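Long-range contacts in argonaute (Methanocaldococcus jannaschii, PDB 5G5S), which uses short single-stranded DNA guides to bind complementary DNA strands and cut them, and may thereby defend its host against invading genetic elements: residues H687-A695 against L707-I715; Y344-I353 against K485-L493. All blocks are in the same frame, centred on the assembly; numbering follows the deposited sequence.

In the fold
The two contacts lie in series along the chain, contact 2 closing at Leu-493 before contact 1 opens at His-687, and their centres are about 16 Å apart. Contact 2 ties the connection from strand 323-326 to strand 357-365 to the segment that follows helix 473-485 and leads into strand 492-493, at the limits of the Mid domain. Contact 1 folds the C-terminal tail against helix 684-697 of the PIWI domain. The two meet where the terminal carboxylate of Ile-715 (contact 1) forms a salt bridge with Lys-485 (contact 2). The last residue thus reaches the Mid-PIWI junction, close to residues that handle the 5'-phosphorylated end of the guide, and a metal role is inferred for both.

Contact 1. Residues H687-A695 against L707-I715; sequences HYADKFVKA and LKHGFLYFI
Phe-692 drives its ring into the C-terminal tail, meeting Phe-714 and then Leu-707. CB of Phe-692 lies over the Phe-714 ring, 4.1 Å from its centroid; with CG anti to the backbone N (chi1 177°), the ring then runs on across the tail toward Leu-707. Farther out, CD1 of Phe-692 comes within 3.6 Å of CE2 of Phe-714 on that same face. The rings form a T-shaped pair, planes at 73°, with Phe-692 supplying the edge. CE1 of Phe-692 reaches both methyls of Leu-707, CD1 and CD2, each at 3.7 Å, and CZ of Phe-692 touches Leu-707 CD1. On the next turn, CB of Ala-695 meets CB of Phe-714 at 3.7 Å. At the other end Tyr-688 receives CD1 of Leu-712 over one ring face, 4.0 Å from the centroid, while its OH is hydrogen-bonded to Ser-671, a guide-contacting residue. No hydrogen bond links the segments, so the tail meets this helix through apolar and aromatic surfaces. Helix 684-697, which carries Asp-690, catalytic by similarity, and the tail pack against each other over the RNase H-like PIWI sheet: Phe-692 rests on Cys-520 and Pro-535, Leu-707 and Leu-712 on Ile-533.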
loop_
_atom_site.group_PDB
_atom_site.type_symbol
_atom_site.label_atom_id
_atom_site.label_comp_id
_atom_site.label_asym_id
_atom_site.label_seq_id
_atom_site.Cartn_x
_atom_site.Cartn_y
_atom_site.Cartn_z
ATOM N N HIS A 687 -5.982 0.963 -2.492
ATOM C CA HIS A 687 -5.751 1.024 -1.040
ATOM C C HIS A 687 -6.480 -0.119 -0.294
ATOM O O HIS A 687 -5.889 -0.760 0.569
ATOM C CB HIS A 687 -6.187 2.405 -0.484
ATOM C CG HIS A 687 -6.214 2.489 1.009
ATOM N ND1 HIS A 687 -5.067 2.771 1.738
ATOM C CD2 HIS A 687 -7.248 2.330 1.868
ATOM C CE1 HIS A 687 -5.432 2.762 3.006
ATOM N NE2 HIS A 687 -6.733 2.488 3.138
ATOM N N TYR A 688 -7.767 -0.329 -0.611
ATOM C CA TYR A 688 -8.591 -1.353 0.016
ATOM C C TYR A 688 -8.285 -2.766 -0.479
ATOM O O TYR A 688 -8.414 -3.706 0.302
ATOM C CB TYR A 688 -10.088 -0.994 -0.032
ATOM C CG TYR A 688 -10.459 0.151 0.890
ATOM C CD1 TYR A 688 -10.165 0.101 2.253
ATOM C CD2 TYR A 688 -11.181 1.244 0.419
ATOM C CE1 TYR A 688 -10.534 1.137 3.113
ATOM C CE2 TYR A 688 -11.559 2.282 1.268
ATOM C CZ TYR A 688 -11.221 2.230 2.614
ATOM O OH TYR A 688 -11.569 3.263 3.445
ATOM N N ALA A 689 -7.843 -2.916 -1.748
ATOM C CA ALA A 689 -7.406 -4.207 -2.294
ATOM C C ALA A 689 -6.169 -4.683 -1.487
ATOM O O ALA A 689 -6.093 -5.856 -1.104
ATOM C CB ALA A 689 -7.040 -4.074 -3.766
ATOM N N ASP A 690 -5.228 -3.754 -1.210
ATOM C CA ASP A 690 -4.025 -4.039 -0.434
ATOM C C ASP A 690 -4.363 -4.413 1.016
ATOM O O ASP A 690 -3.790 -5.364 1.540
ATOM C CB ASP A 690 -3.025 -2.876 -0.501
ATOM C CG ASP A 690 -1.751 -3.154 0.280
ATOM O OD1 ASP A 690 -1.021 -4.110 -0.087
ATOM O OD2 ASP A 690 -1.516 -2.465 1.296
ATOM N N LYS A 691 -5.324 -3.696 1.634
ATOM C CA LYS A 691 -5.798 -3.949 2.996
ATOM C C LYS A 691 -6.494 -5.319 3.134
ATOM O O LYS A 691 -6.421 -5.937 4.202
ATOM C CB LYS A 691 -6.729 -2.815 3.461
ATOM C CG LYS A 691 -5.999 -1.619 4.088
ATOM C CD LYS A 691 -7.005 -0.588 4.588
ATOM C CE LYS A 691 -6.481 0.284 5.717
ATOM N NZ LYS A 691 -7.352 1.476 5.968
ATOM N N PHE A 692 -7.168 -5.789 2.068
ATOM C CA PHE A 692 -7.840 -7.085 2.082
ATOM C C PHE A 692 -6.820 -8.211 1.987
ATOM O O PHE A 692 -6.932 -9.198 2.716
ATOM C CB PHE A 692 -8.928 -7.197 0.997
ATOM C CG PHE A 692 -9.591 -8.562 0.955
ATOM C CD1 PHE A 692 -10.608 -8.888 1.842
ATOM C CD2 PHE A 692 -9.147 -9.543 0.074
ATOM C CE1 PHE A 692 -11.195 -10.152 1.822
ATOM C CE2 PHE A 692 -9.742 -10.807 0.050
ATOM C CZ PHE A 692 -10.765 -11.100 0.921
ATOM N N VAL A 693 -5.814 -8.052 1.107
ATOM C CA VAL A 693 -4.732 -9.026 0.915
ATOM C C VAL A 693 -3.931 -9.210 2.218
ATOM O O VAL A 693 -3.661 -10.356 2.596
ATOM C CB VAL A 693 -3.887 -8.740 -0.363
ATOM C CG1 VAL A 693 -2.651 -9.640 -0.452
ATOM C CG2 VAL A 693 -4.747 -8.914 -1.617
ATOM N N LYS A 694 -3.650 -8.101 2.950
ATOM C CA LYS A 694 -2.966 -8.149 4.249
ATOM C C LYS A 694 -3.826 -8.882 5.279
ATOM O O LYS A 694 -3.305 -9.745 5.993
ATOM C CB LYS A 694 -2.585 -6.743 4.775
ATOM C CG LYS A 694 -1.577 -5.952 3.932
ATOM C CD LYS A 694 -0.209 -6.630 3.788
ATOM C CE LYS A 694 0.607 -6.039 2.661
ATOM N NZ LYS A 694 1.680 -6.967 2.208
ATOM N N ALA A 695 -5.137 -8.563 5.325
ATOM C CA ALA A 695 -6.126 -9.161 6.223
ATOM C C ALA A 695 -6.220 -10.673 6.018
ATOM O O ALA A 695 -6.250 -11.424 6.994
ATOM C CB ALA A 695 -7.492 -8.521 6.016
ATOM N N LEU A 707 -18.501 -9.432 1.319
ATOM C CA LEU A 707 -17.582 -8.860 0.315
ATOM C C LEU A 707 -18.318 -8.470 -0.967
ATOM O O LEU A 707 -17.965 -7.472 -1.590
ATOM C CB LEU A 707 -16.403 -9.809 0.009
ATOM C CG LEU A 707 -15.471 -10.153 1.180
ATOM C CD1 LEU A 707 -14.564 -11.296 0.828
ATOM C CD2 LEU A 707 -14.676 -8.948 1.634
ATOM N N LYS A 708 -19.358 -9.246 -1.334
ATOM C CA LYS A 708 -20.241 -9.012 -2.479
ATOM C C LYS A 708 -21.006 -7.696 -2.260
ATOM O O LYS A 708 -21.270 -6.961 -3.220
ATOM C CB LYS A 708 -21.237 -10.181 -2.612
ATOM C CG LYS A 708 -22.019 -10.175 -3.917
ATOM C CD LYS A 708 -22.896 -11.398 -4.075
ATOM C CE LYS A 708 -23.491 -11.462 -5.461
ATOM N NZ LYS A 708 -24.422 -12.615 -5.616
ATOM N N HIS A 709 -21.370 -7.423 -0.986
ATOM C CA HIS A 709 -22.083 -6.224 -0.574
ATOM C C HIS A 709 -21.150 -5.060 -0.210
ATOM O O HIS A 709 -21.623 -4.001 0.186
ATOM C CB HIS A 709 -23.083 -6.548 0.537
ATOM C CG HIS A 709 -24.342 -7.147 0.016
ATOM N ND1 HIS A 709 -24.451 -8.511 -0.223
ATOM C CD2 HIS A 709 -25.501 -6.547 -0.338
ATOM C CE1 HIS A 709 -25.675 -8.698 -0.687
ATOM N NE2 HIS A 709 -26.349 -7.545 -0.764
ATOM N N GLY A 710 -19.847 -5.272 -0.353
ATOM C CA GLY A 710 -18.824 -4.263 -0.102
ATOM C C GLY A 710 -18.556 -3.873 1.341
ATOM O O GLY A 710 -18.104 -2.752 1.582
ATOM N N PHE A 711 -18.791 -4.788 2.314
ATOM C CA PHE A 711 -18.501 -4.533 3.736
ATOM C C PHE A 711 -16.970 -4.511 3.920
ATOM O O PHE A 711 -16.309 -5.498 3.595
ATOM C CB PHE A 711 -19.089 -5.638 4.644
ATOM C CG PHE A 711 -20.576 -5.632 4.915
ATOM C CD1 PHE A 711 -21.492 -5.749 3.875
ATOM C CD2 PHE A 711 -21.057 -5.602 6.217
ATOM C CE1 PHE A 711 -22.866 -5.766 4.130
ATOM C CE2 PHE A 711 -22.432 -5.623 6.472
ATOM C CZ PHE A 711 -23.326 -5.715 5.427
ATOM N N LEU A 712 -16.423 -3.399 4.457
ATOM C CA LEU A 712 -15.001 -3.242 4.742
ATOM C C LEU A 712 -14.764 -3.687 6.188
ATOM O O LEU A 712 -14.187 -2.938 6.998
ATOM C CB LEU A 712 -14.547 -1.773 4.529
ATOM C CG LEU A 712 -14.645 -1.182 3.112
ATOM C CD1 LEU A 712 -14.513 0.340 3.154
ATOM C CD2 LEU A 712 -13.591 -1.776 2.175
ATOM N N TYR A 713 -15.224 -4.919 6.513
ATOM C CA TYR A 713 -15.135 -5.506 7.853
ATOM C C TYR A 713 -13.709 -5.744 8.353
ATOM O O TYR A 713 -13.502 -5.932 9.547
ATOM C CB TYR A 713 -15.948 -6.810 7.926
ATOM C CG TYR A 713 -15.442 -7.943 7.052
ATOM C CD1 TYR A 713 -14.321 -8.685 7.416
ATOM C CD2 TYR A 713 -16.140 -8.338 5.916
ATOM C CE1 TYR A 713 -13.845 -9.716 6.610
ATOM C CE2 TYR A 713 -15.697 -9.396 5.126
ATOM C CZ TYR A 713 -14.558 -10.092 5.487
ATOM O OH TYR A 713 -14.140 -11.161 4.737
ATOM N N PHE A 714 -12.748 -5.799 7.431
ATOM C CA PHE A 714 -11.339 -6.081 7.707
ATOM C C PHE A 714 -10.475 -4.819 7.973
ATOM O O PHE A 714 -9.288 -4.960 8.278
ATOM C CB PHE A 714 -10.757 -6.919 6.548
ATOM C CG PHE A 714 -11.078 -6.341 5.186
ATOM C CD1 PHE A 714 -10.294 -5.328 4.639
ATOM C CD2 PHE A 714 -12.181 -6.791 4.460
ATOM C CE1 PHE A 714 -10.614 -4.767 3.400
ATOM C CE2 PHE A 714 -12.508 -6.221 3.229
ATOM C CZ PHE A 714 -11.712 -5.225 2.698
ATOM N N ILE A 715 -11.061 -3.605 7.890
ATOM C CA ILE A 715 -10.298 -2.357 8.066
ATOM C C ILE A 715 -9.931 -2.006 9.524
ATOM O O ILE A 715 -8.767 -1.614 9.758
ATOM C CB ILE A 715 -10.771 -1.145 7.189
ATOM C CG1 ILE A 715 -12.050 -0.453 7.760
ATOM C CG2 ILE A 715 -10.924 -1.571 5.727
ATOM C CD1 ILE A 715 -12.524 0.892 7.116
ATOM O OXT ILE A 715 -10.770 -2.186 10.429
#

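Contact 2. Residues Y344-I353 against K485-L493; sequences YLPYDVPEII and KLGIKYFIL
Asp-348 and Lys-489 exchange two backbone hydrogen bonds as an antiparallel hydrogen-bonded pair: Lys-489 N to Asp-348 O at 2.8 Å and Asp-348 N to Lys-489 O at 3.1 Å. Tyr-347 N adds a weak bond to the same Lys-489 O, making a classic beta bulge in which Tyr-347 and Asp-348 face one residue. The hydroxyl of Tyr-490 donates to Tyr-344 O at 2.6 Å, approaching 27° out of the carbonyl plane; that acceptor lies at the ring edge. The bond helps fix the ring beneath Pro-346, whose CB stands 3.8 Å from its centroid, 14° off the normal. Beyond the bulge, the ring of Tyr-347 lies flat on CG1 of Ile-492, 3.6 Å from the centroid. At the other end Val-349 and Ile-488 run side by side, and Ile-353 presents CD1 to Ile-488 CD1 at 3.8 Å. Lys-489, bent at chi2 (85°) and again at chi3, turns NZ back to a hydrogen bond with Gly-487 O instead of pairing with Asp-348, which forms a salt bridge with Arg-354. Backbone hydrogen bonds and one from a tyrosine hydroxyl thus join the two ends of the Mid domain, flanked by apolar and CH-pi contacts, without a salt bridge between the segments.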
loop_
_atom_site.group_PDB
_atom_site.type_symbol
_atom_site.label_atom_id
_atom_site.label_comp_id
_atom_site.label_asym_id
_atom_site.label_seq_id
_atom_site.Cartn_x
_atom_site.Cartn_y
_atom_site.Cartn_z
ATOM N N TYR A 344 -27.904 14.355 7.222
ATOM C CA TYR A 344 -27.502 13.681 5.988
ATOM C C TYR A 344 -27.793 12.186 6.054
ATOM O O TYR A 344 -27.434 11.524 7.038
ATOM C CB TYR A 344 -26.017 13.924 5.698
ATOM C CG TYR A 344 -25.652 15.381 5.524
ATOM C CD1 TYR A 344 -26.190 16.136 4.486
ATOM C CD2 TYR A 344 -24.734 15.994 6.368
ATOM C CE1 TYR A 344 -25.840 17.473 4.307
ATOM C CE2 TYR A 344 -24.365 17.325 6.191
ATOM C CZ TYR A 344 -24.919 18.061 5.157
ATOM O OH TYR A 344 -24.555 19.373 4.975
ATOM N N LEU A 345 -28.435 11.655 4.993
ATOM C CA LEU A 345 -28.821 10.245 4.886
ATOM C C LEU A 345 -28.036 9.467 3.807
ATOM O O LEU A 345 -27.575 10.073 2.829
ATOM C CB LEU A 345 -30.351 10.109 4.716
ATOM C CG LEU A 345 -31.231 10.668 5.864
ATOM C CD1 LEU A 345 -32.677 10.676 5.475
ATOM C CD2 LEU A 345 -31.056 9.866 7.158
ATOM N N PRO A 346 -27.824 8.136 3.985
ATOM C CA PRO A 346 -27.024 7.384 3.007
ATOM C C PRO A 346 -27.704 7.114 1.673
ATOM O O PRO A 346 -28.925 7.022 1.610
ATOM C CB PRO A 346 -26.723 6.079 3.742
ATOM C CG PRO A 346 -27.880 5.884 4.631
ATOM C CD PRO A 346 -28.250 7.260 5.098
ATOM N N TYR A 347 -26.896 6.975 0.615
ATOM C CA TYR A 347 -27.346 6.661 -0.744
ATOM C C TYR A 347 -27.901 5.248 -0.844
ATOM O O TYR A 347 -28.883 5.044 -1.553
ATOM C CB TYR A 347 -26.201 6.837 -1.763
ATOM C CG TYR A 347 -26.340 8.084 -2.602
ATOM C CD1 TYR A 347 -25.988 9.332 -2.094
ATOM C CD2 TYR A 347 -26.847 8.023 -3.897
ATOM C CE1 TYR A 347 -26.145 10.491 -2.852
ATOM C CE2 TYR A 347 -26.993 9.173 -4.673
ATOM C CZ TYR A 347 -26.642 10.406 -4.144
ATOM O OH TYR A 347 -26.767 11.543 -4.902
ATOM N N ASP A 348 -27.262 4.273 -0.160
ATOM C CA ASP A 348 -27.684 2.871 -0.154
ATOM C C ASP A 348 -27.163 2.116 1.065
ATOM O O ASP A 348 -26.013 2.290 1.462
ATOM C CB ASP A 348 -27.261 2.148 -1.459
ATOM C CG ASP A 348 -27.916 0.793 -1.680
ATOM O OD1 ASP A 348 -29.154 0.685 -1.483
ATOM O OD2 ASP A 348 -27.207 -0.147 -2.107
ATOM N N VAL A 349 -28.020 1.266 1.642
ATOM C CA VAL A 349 -27.731 0.392 2.782
ATOM C C VAL A 349 -27.948 -1.058 2.268
ATOM O O VAL A 349 -28.994 -1.310 1.657
ATOM C CB VAL A 349 -28.637 0.726 4.009
ATOM C CG1 VAL A 349 -28.398 -0.244 5.166
ATOM C CG2 VAL A 349 -28.437 2.166 4.475
ATOM N N PRO A 350 -26.995 -2.012 2.456
ATOM C CA PRO A 350 -27.221 -3.380 1.942
ATOM C C PRO A 350 -28.467 -4.038 2.528
ATOM O O PRO A 350 -28.789 -3.784 3.690
ATOM C CB PRO A 350 -25.946 -4.131 2.344
ATOM C CG PRO A 350 -24.934 -3.071 2.577
ATOM C CD PRO A 350 -25.686 -1.909 3.133
ATOM N N GLU A 351 -29.174 -4.860 1.713
ATOM C CA GLU A 351 -30.406 -5.570 2.083
ATOM C C GLU A 351 -30.256 -6.453 3.335
ATOM O O GLU A 351 -31.216 -6.599 4.098
ATOM C CB GLU A 351 -30.936 -6.390 0.902
ATOM N N ILE A 352 -29.044 -7.009 3.553
ATOM C CA ILE A 352 -28.688 -7.862 4.690
ATOM C C ILE A 352 -28.796 -7.142 6.053
ATOM O O ILE A 352 -29.041 -7.806 7.064
ATOM C CB ILE A 352 -27.272 -8.446 4.472
ATOM N N ILE A 353 -28.594 -5.798 6.077
ATOM C CA ILE A 353 -28.653 -4.950 7.280
ATOM C C ILE A 353 -29.645 -3.754 7.193
ATOM O O ILE A 353 -29.678 -2.922 8.109
ATOM C CB ILE A 353 -27.247 -4.532 7.809
ATOM C CG1 ILE A 353 -26.408 -3.784 6.747
ATOM C CG2 ILE A 353 -26.488 -5.717 8.414
ATOM C CD1 ILE A 353 -25.946 -2.434 7.185
ATOM N N LYS A 485 -17.520 -0.197 7.487
ATOM C CA LYS A 485 -17.416 -1.567 7.978
ATOM C C LYS A 485 -18.730 -2.303 7.834
ATOM O O LYS A 485 -18.727 -3.525 7.740
ATOM C CB LYS A 485 -16.886 -1.602 9.426
ATOM C CG LYS A 485 -15.429 -1.109 9.511
ATOM C CD LYS A 485 -14.705 -1.585 10.751
ATOM C CE LYS A 485 -13.997 -2.889 10.550
ATOM N NZ LYS A 485 -12.964 -3.111 11.592
ATOM N N LEU A 486 -19.849 -1.565 7.749
ATOM C CA LEU A 486 -21.165 -2.177 7.539
ATOM C C LEU A 486 -21.625 -2.122 6.070
ATOM O O LEU A 486 -22.789 -2.408 5.777
ATOM C CB LEU A 486 -22.225 -1.620 8.509
ATOM C CG LEU A 486 -22.037 -1.967 9.991
ATOM C CD1 LEU A 486 -22.799 -1.004 10.867
ATOM C CD2 LEU A 486 -22.437 -3.414 10.297
ATOM N N GLY A 487 -20.687 -1.793 5.168
ATOM C CA GLY A 487 -20.898 -1.688 3.725
ATOM C C GLY A 487 -21.940 -0.672 3.316
ATOM O O GLY A 487 -22.535 -0.792 2.246
ATOM N N ILE A 488 -22.182 0.328 4.167
ATOM C CA ILE A 488 -23.161 1.380 3.896
ATOM C C ILE A 488 -22.554 2.404 2.931
ATOM O O ILE A 488 -21.506 2.976 3.216
ATOM C CB ILE A 488 -23.742 2.002 5.210
ATOM C CG1 ILE A 488 -24.553 0.941 5.989
ATOM C CG2 ILE A 488 -24.608 3.241 4.914
ATOM C CD1 ILE A 488 -24.809 1.215 7.480
ATOM N N LYS A 489 -23.215 2.605 1.784
ATOM C CA LYS A 489 -22.804 3.550 0.744
ATOM C C LYS A 489 -23.357 4.902 1.150
ATOM O O LYS A 489 -24.408 5.312 0.666
ATOM C CB LYS A 489 -23.369 3.120 -0.632
ATOM C CG LYS A 489 -22.575 2.039 -1.319
ATOM C CD LYS A 489 -22.952 0.650 -0.872
ATOM C CE LYS A 489 -21.753 -0.258 -0.923
ATOM N NZ LYS A 489 -22.112 -1.596 -0.417
ATOM N N TYR A 490 -22.681 5.569 2.086
ATOM C CA TYR A 490 -23.161 6.848 2.604
ATOM C C TYR A 490 -23.082 8.002 1.600
ATOM O O TYR A 490 -24.102 8.628 1.292
ATOM C CB TYR A 490 -22.501 7.201 3.945
ATOM C CG TYR A 490 -23.488 7.758 4.939
ATOM C CD1 TYR A 490 -24.028 9.032 4.775
ATOM C CD2 TYR A 490 -23.919 7.000 6.021
ATOM C CE1 TYR A 490 -24.960 9.543 5.676
ATOM C CE2 TYR A 490 -24.833 7.508 6.940
ATOM C CZ TYR A 490 -25.358 8.778 6.759
ATOM O OH TYR A 490 -26.278 9.275 7.646
ATOM N N PHE A 491 -21.889 8.254 1.072
ATOM C CA PHE A 491 -21.646 9.338 0.127
ATOM C C PHE A 491 -21.121 8.812 -1.201
ATOM O O PHE A 491 -20.484 7.759 -1.242
ATOM C CB PHE A 491 -20.684 10.388 0.735
ATOM C CG PHE A 491 -19.373 9.836 1.241
ATOM C CD1 PHE A 491 -19.256 9.355 2.541
ATOM C CD2 PHE A 491 -18.249 9.809 0.423
ATOM C CE1 PHE A 491 -18.048 8.813 2.998
ATOM C CE2 PHE A 491 -17.039 9.280 0.884
ATOM C CZ PHE A 491 -16.950 8.774 2.162
ATOM N N ILE A 492 -21.419 9.530 -2.292
ATOM C CA ILE A 492 -20.954 9.192 -3.640
ATOM C C ILE A 492 -20.213 10.401 -4.241
ATOM O O ILE A 492 -20.143 11.455 -3.602
ATOM C CB ILE A 492 -22.084 8.626 -4.563
ATOM C CG1 ILE A 492 -23.182 9.669 -4.855
ATOM C CG2 ILE A 492 -22.674 7.321 -4.011
ATOM C CD1 ILE A 492 -23.509 9.836 -6.286
ATOM N N LEU A 493 -19.653 10.240 -5.452
ATOM C CA LEU A 493 -18.957 11.319 -6.153
ATOM C C LEU A 493 -19.954 12.174 -6.910
ATOM O O LEU A 493 -20.875 11.628 -7.521
ATOM C CB LEU A 493 -17.915 10.757 -7.125
ATOM C CG LEU A 493 -16.631 10.203 -6.510
ATOM C CD1 LEU A 493 -15.861 9.388 -7.521
ATOM C CD2 LEU A 493 -15.749 11.325 -5.962
#